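Local atomic coordinates of Two-component system sensor histidine kinase (Bacteroides thetaiotaomicron, PDB entry 3OTT), a protein that probably senses saccharides outside the cell and signals through its histidine kinase, the present chain being the extracellular part, with beta-propellers and a Y_Y_Y domain. Residues 287-292 against 682-687; 22-27 against 298-303. One frame throughout, in Å; residues are numbered along the deposited sequence.

Contact 1. Residues 287-292 against 682-687. With TBR (hexatantalum dodecabromide), chain D.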
loop_
_atom_site.group_PDB
_atom_site.type_symbol
_atom_site.label_atom_id
_atom_site.label_comp_id
_atom_site.label_asym_id
_atom_site.label_seq_id
_atom_site.Cartn_x
_atom_site.Cartn_y
_atom_site.Cartn_z
ATOM N N ASP B 287 0.920 16.224 14.132
ATOM C CA ASP B 287 2.093 15.372 14.005
ATOM C C ASP B 287 1.614 13.968 13.721
ATOM O O ASP B 287 0.417 13.728 13.712
ATOM C CB ASP B 287 3.023 15.420 15.249
ATOM C CG ASP B 287 2.373 14.898 16.538
ATOM O OD1 ASP B 287 1.314 14.215 16.462
ATOM O OD2 ASP B 287 2.936 15.155 17.658
ATOM N N GLN B 288 2.549 13.047 13.529
ATOM C CA GLN B 288 2.242 11.631 13.238
ATOM C C GLN B 288 1.369 10.935 14.292
ATOM O O GLN B 288 0.782 9.900 14.028
ATOM C CB GLN B 288 3.548 10.842 13.022
ATOM C CG GLN B 288 4.181 11.107 11.645
ATOM C CD GLN B 288 3.250 10.669 10.479
ATOM O OE1 GLN B 288 2.446 9.727 10.612
ATOM N NE2 GLN B 288 3.362 11.356 9.346
ATOM N N GLU B 289 1.321 11.492 15.497
ATOM C CA GLU B 289 0.498 10.923 16.559
ATOM C C GLU B 289 -0.784 11.721 16.731
ATOM O O GLU B 289 -1.483 11.519 17.731
ATOM C CB GLU B 289 1.246 10.952 17.869
ATOM C CG GLU B 289 2.206 9.828 18.048
ATOM C CD GLU B 289 3.104 9.991 19.315
ATOM O OE1 GLU B 289 3.381 11.144 19.772
ATOM O OE2 GLU B 289 3.533 8.947 19.845
ATOM N N HIS B 290 -1.031 12.658 15.807
ATOM C CA HIS B 290 -2.188 13.517 15.791
ATOM C C HIS B 290 -2.185 14.574 16.904
ATOM O O HIS B 290 -3.230 15.220 17.152
ATOM C CB HIS B 290 -3.502 12.692 15.899
ATOM C CG HIS B 290 -3.556 11.515 14.973
ATOM N ND1 HIS B 290 -3.553 11.653 13.599
ATOM C CD2 HIS B 290 -3.602 10.180 15.220
ATOM C CE1 HIS B 290 -3.586 10.459 13.034
ATOM N NE2 HIS B 290 -3.621 9.548 13.993
ATOM N N ASN B 291 -1.072 14.745 17.605
ATOM C CA ASN B 291 -0.989 15.914 18.506
ATOM C C ASN B 291 -1.030 17.143 17.596
ATOM O O ASN B 291 -0.475 17.100 16.500
ATOM C CB ASN B 291 0.317 15.921 19.310
ATOM C CG ASN B 291 0.508 14.660 20.121
ATOM O OD1 ASN B 291 -0.394 14.231 20.828
ATOM N ND2 ASN B 291 1.661 14.036 19.981
ATOM N N ILE B 292 -1.655 18.220 18.051
ATOM C CA ILE B 292 -1.722 19.504 17.339
ATOM C C ILE B 292 -0.729 20.485 17.964
ATOM O O ILE B 292 -0.840 20.812 19.139
ATOM C CB ILE B 292 -3.090 20.104 17.584
ATOM C CG1 ILE B 292 -4.193 19.151 17.076
ATOM C CG2 ILE B 292 -3.213 21.488 17.006
ATOM C CD1 ILE B 292 -3.988 18.624 15.628
ATOM N N PRO B 682 8.312 11.815 24.289
ATOM C CA PRO B 682 7.019 11.616 24.936
ATOM C C PRO B 682 5.985 12.785 24.688
ATOM O O PRO B 682 5.244 13.191 25.574
ATOM C CB PRO B 682 7.403 11.502 26.405
ATOM C CG PRO B 682 8.588 12.458 26.551
ATOM C CD PRO B 682 9.332 12.361 25.211
ATOM N N TYR B 683 5.899 13.267 23.459
ATOM C CA TYR B 683 4.895 14.263 23.093
ATOM C C TYR B 683 3.481 13.950 23.575
ATOM O O TYR B 683 2.781 14.847 24.063
ATOM C CB TYR B 683 4.870 14.444 21.581
ATOM C CG TYR B 683 6.233 14.768 21.012
ATOM C CD1 TYR B 683 7.053 15.750 21.592
ATOM C CD2 TYR B 683 6.725 14.060 19.923
ATOM C CE1 TYR B 683 8.335 16.020 21.091
ATOM C CE2 TYR B 683 7.989 14.304 19.415
ATOM C CZ TYR B 683 8.789 15.313 19.996
ATOM O OH TYR B 683 10.034 15.558 19.432
ATOM N N SER B 684 3.040 12.702 23.424
ATOM C CA SER B 684 1.653 12.377 23.701
ATOM C C SER B 684 1.326 12.052 25.159
ATOM O O SER B 684 0.209 11.654 25.450
ATOM C CB SER B 684 1.196 11.252 22.783
ATOM O OG SER B 684 1.439 11.593 21.417
ATOM N N LEU B 685 2.249 12.279 26.084
ATOM C CA LEU B 685 2.141 11.680 27.423
ATOM C C LEU B 685 1.777 12.687 28.498
ATOM O O LEU B 685 2.365 13.745 28.568
ATOM C CB LEU B 685 3.484 11.039 27.800
ATOM C CG LEU B 685 3.918 9.771 27.066
ATOM C CD1 LEU B 685 5.166 9.097 27.699
ATOM C CD2 LEU B 685 2.738 8.830 27.091
ATOM N N ASP B 686 0.805 12.376 29.343
ATOM C CA ASP B 686 0.646 13.169 30.558
ATOM C C ASP B 686 1.896 12.942 31.427
ATOM O O ASP B 686 2.731 13.847 31.561
ATOM C CB ASP B 686 -0.687 12.819 31.254
ATOM C CG ASP B 686 -1.924 13.403 30.493
ATOM O OD1 ASP B 686 -1.739 14.190 29.514
ATOM O OD2 ASP B 686 -3.074 13.089 30.873
ATOM N N GLU B 687 2.103 11.716 31.899
ATOM C CA GLU B 687 3.272 11.391 32.722
ATOM C C GLU B 687 4.420 10.885 31.855
ATOM O O GLU B 687 4.177 10.094 30.952
ATOM C CB GLU B 687 2.918 10.309 33.781
ATOM C CG GLU B 687 1.719 10.613 34.725
ATOM C CD GLU B 687 1.631 9.673 35.963
ATOM O OE1 GLU B 687 2.022 8.473 35.872
ATOM O OE2 GLU B 687 1.170 10.132 37.036
HETATM TA TA1 TBR D . 4.552 5.824 13.816
HETATM TA TA2 TBR D . 5.978 7.225 15.694
HETATM TA TA3 TBR D . 5.698 4.395 15.952
HETATM TA TA4 TBR D . 8.186 5.572 15.307
HETATM TA TA5 TBR D . 6.726 4.160 13.384
HETATM TA TA6 TBR D . 6.936 6.926 13.169
HETATM BR BR1 TBR D . 3.424 7.739 15.166
HETATM BR BR2 TBR D . 3.153 4.142 15.230
HETATM BR BR3 TBR D . 4.480 3.926 12.077
HETATM BR BR4 TBR D . 4.833 7.234 11.665
HETATM BR BR5 TBR D . 5.067 6.098 17.843
HETATM BR BR6 TBR D . 6.059 2.077 14.846
HETATM BR BR7 TBR D . 9.215 3.612 13.909
HETATM BR BR8 TBR D . 9.495 7.115 13.686
HETATM BR BR9 TBR D . 8.200 7.523 17.032
HETATM BR BRA TBR D . 7.898 3.852 17.271
HETATM BR BRB TBR D . 7.675 5.320 11.259
HETATM BR BRC TBR D . 6.580 9.269 14.262
#
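Ser684 sets its hydroxyl between Glu289 and Asn291, and the three side chains illustrate how one small polar atom can join a propeller turn to a neighbouring domain. Ser684 OG donates to Glu289 OE1 at 2.6 Å, reaching it from above the carboxylate plane, 77° out of it. In return, Asn291 ND2 gives OG a 2.8 Å bond, with an N-H...O angle of 158° and the hydroxyl lying in the amide plane. The other N-H of the amide goes to the syn lone pair of Asp287 OD2, 2.9 Å from ND2, so both hydrogens are used; Asn291 OD1 accepts from the backbone of Tyr305, which fixes which way the amide faces. The extended Glu289 chain (chi2 172°) runs alongside Ser684 OG, so that the hydroxyl sits over the carboxylate, and OE1 also lies at the edge of the Tyr683 ring. Tyr683 CB packs 3.6 Å from Asn291 ND2, the two side chains crossing at about a right angle. An alanine in place of Glu289 would probably leave the Ser684 hydroxyl without its acceptor and open a gap beside Tyr683. Glu289 CG lies 3.8 Å from BR1 of the hexatantalum dodecabromide cluster. The type I turn of Asp287 to His290, also an Asx turn, joins strands 281-286 and 292-296; residues 682-687 link strands 674-679 and 691-696. The Tyr683 hydroxyl hydrogen-bonds to Tyr46 O and Ile35 N in the next blade, its ring edge-to-face with Trp293.

Contact 2. Residues 22-27 against 298-303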
loop_
_atom_site.group_PDB
_atom_site.type_symbol
_atom_site.label_atom_id
_atom_site.label_comp_id
_atom_site.label_asym_id
_atom_site.label_seq_id
_atom_site.Cartn_x
_atom_site.Cartn_y
_atom_site.Cartn_z
ATOM N N SER B 22 10.585 34.082 20.142
ATOM C CA SER B 22 9.290 33.905 20.770
ATOM C C SER B 22 8.225 33.647 19.740
ATOM O O SER B 22 7.190 33.106 20.102
ATOM C CB SER B 22 8.937 35.068 21.684
ATOM O OG SER B 22 9.017 36.297 20.996
ATOM N N VAL B 23 8.514 33.974 18.468
ATOM C CA VAL B 23 7.615 33.715 17.327
ATOM C C VAL B 23 7.899 32.399 16.579
ATOM O O VAL B 23 8.979 32.211 16.008
ATOM C CB VAL B 23 7.591 34.913 16.290
ATOM C CG1 VAL B 23 6.561 34.677 15.241
ATOM C CG2 VAL B 23 7.267 36.248 16.969
ATOM N N VAL B 24 6.908 31.503 16.520
ATOM C CA VAL B 24 7.086 30.237 15.817
ATOM C C VAL B 24 6.327 30.256 14.515
ATOM O O VAL B 24 5.121 30.505 14.500
ATOM C CB VAL B 24 6.662 29.072 16.707
ATOM C CG1 VAL B 24 6.519 27.760 15.932
ATOM C CG2 VAL B 24 7.621 28.920 17.832
ATOM N N SER B 25 6.967 29.943 13.409
ATOM C CA SER B 25 6.248 30.104 12.166
ATOM C C SER B 25 5.943 28.787 11.439
ATOM O O SER B 25 5.225 28.829 10.456
ATOM C CB SER B 25 7.085 30.974 11.249
ATOM O OG SER B 25 8.305 30.253 11.065
ATOM N N CYS B 26 6.584 27.670 11.851
ATOM C CA CYS B 26 6.382 26.366 11.255
ATOM C C CYS B 26 6.987 25.242 12.091
ATOM O O CYS B 26 7.832 25.492 12.958
ATOM C CB CYS B 26 6.996 26.291 9.868
ATOM S SG CYS B 26 8.704 26.743 9.825
ATOM N N PHE B 27 6.577 24.016 11.764
ATOM C CA PHE B 27 7.008 22.795 12.451
ATOM C C PHE B 27 7.270 21.790 11.374
ATOM O O PHE B 27 6.552 21.778 10.368
ATOM C CB PHE B 27 5.934 22.168 13.351
ATOM C CG PHE B 27 5.450 23.053 14.444
ATOM C CD1 PHE B 27 4.396 23.935 14.224
ATOM C CD2 PHE B 27 6.047 23.024 15.691
ATOM C CE1 PHE B 27 3.923 24.745 15.239
ATOM C CE2 PHE B 27 5.601 23.868 16.688
ATOM C CZ PHE B 27 4.545 24.705 16.493
ATOM N N TYR B 298 3.807 34.151 20.570
ATOM C CA TYR B 298 4.557 33.990 21.794
ATOM C C TYR B 298 4.569 32.528 22.288
ATOM O O TYR B 298 3.730 32.128 23.112
ATOM C CB TYR B 298 4.101 35.010 22.850
ATOM C CG TYR B 298 4.895 34.969 24.168
ATOM C CD1 TYR B 298 6.217 35.390 24.232
ATOM C CD2 TYR B 298 4.300 34.486 25.341
ATOM C CE1 TYR B 298 6.934 35.307 25.426
ATOM C CE2 TYR B 298 4.989 34.440 26.529
ATOM C CZ TYR B 298 6.297 34.844 26.561
ATOM O OH TYR B 298 6.955 34.780 27.744
ATOM N N GLY B 299 5.531 31.738 21.816
ATOM C CA GLY B 299 5.630 30.334 22.227
ATOM C C GLY B 299 4.744 29.368 21.422
ATOM O O GLY B 299 4.114 29.741 20.410
ATOM N N ILE B 300 4.585 28.173 21.969
ATOM C CA ILE B 300 3.938 27.042 21.347
ATOM C C ILE B 300 2.930 26.499 22.314
ATOM O O ILE B 300 3.191 26.380 23.490
ATOM C CB ILE B 300 5.001 25.939 21.079
ATOM C CG1 ILE B 300 5.875 26.335 19.923
ATOM C CG2 ILE B 300 4.396 24.550 20.840
ATOM C CD1 ILE B 300 7.239 25.648 19.939
ATOM N N SER B 301 1.765 26.156 21.796
ATOM C CA SER B 301 0.749 25.504 22.551
ATOM C C SER B 301 0.604 24.121 21.975
ATOM O O SER B 301 0.422 23.932 20.746
ATOM C CB SER B 301 -0.566 26.285 22.412
ATOM O OG SER B 301 -0.784 27.179 23.487
ATOM N N LEU B 302 0.723 23.116 22.826
ATOM C CA LEU B 302 0.699 21.742 22.313
ATOM C C LEU B 302 -0.578 21.116 22.813
ATOM O O LEU B 302 -0.855 21.145 24.006
ATOM C CB LEU B 302 1.909 20.967 22.838
ATOM C CG LEU B 302 1.859 19.420 22.800
ATOM C CD1 LEU B 302 1.581 18.906 21.415
ATOM C CD2 LEU B 302 3.199 18.807 23.331
ATOM N N SER B 303 -1.349 20.527 21.924
ATOM C CA SER B 303 -2.582 19.881 22.350
ATOM C C SER B 303 -2.442 18.340 22.152
ATOM O O SER B 303 -2.437 17.824 21.033
ATOM C CB SER B 303 -3.756 20.503 21.558
ATOM O OG SER B 303 -4.927 19.730 21.643
#
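Strand 300-303, in the last blade of the first propeller, which the N-terminal strand 13-15 completes, meets the start of strand 24-29, the innermost strand of the first blade. One backbone bond spans the two segments: Gly299 N donates to Ser22 O at 2.7 Å, nearly straight at 167° and in the carbonyl plane. The same oxygen receives a CA-H...O contact from Tyr298 CA at 3.3 Å, while Ser22 CB rests 3.7 Å from CD1 of the tyrosine ring. The backbone of Gly299 is turned so that a CB would press on the preceding carbonyl oxygen. Beyond it, Ile300 CG1 stands anti to the carbonyl carbon (chi1 -74°), which brings it to the side chains of the first blade. There CG1 packs 3.8 Å from Val24 CG2, the two side chains crossing at about a right angle, and lies at the edge of the Phe27 ring, 4.0 Å from CZ. Trp293 and Ile37 extend this apolar cluster on the two blades. With a single backbone bond beside Ser22 and hydrocarbon packing around Ile300, the seam between these segments depends on fit and main-chain position, without any side-chain charge pairing.

How the contacts relate
Both contacts draw on the blade that closes the first propeller, and both are largely buried, yet they face different neighbours. Contact 1 uses the turn between two of its strands to meet the Y_Y_Y domain, nearer the chain's centre in space; contact 2 lies farther out and joins the blade to the next one around the ring. Their centres are about 15 Å apart, and the blade connects them directly: Ile292 O and Ser303 N, 2.8 Å apart, probably form a hydrogen bond, and Asn291 CB packs on Leu302 CD1. Chemistry follows place. The junction between domains is polar and side-chain driven, beside a bound cluster, whereas the junction between blades combines a main-chain bond with apolar packing.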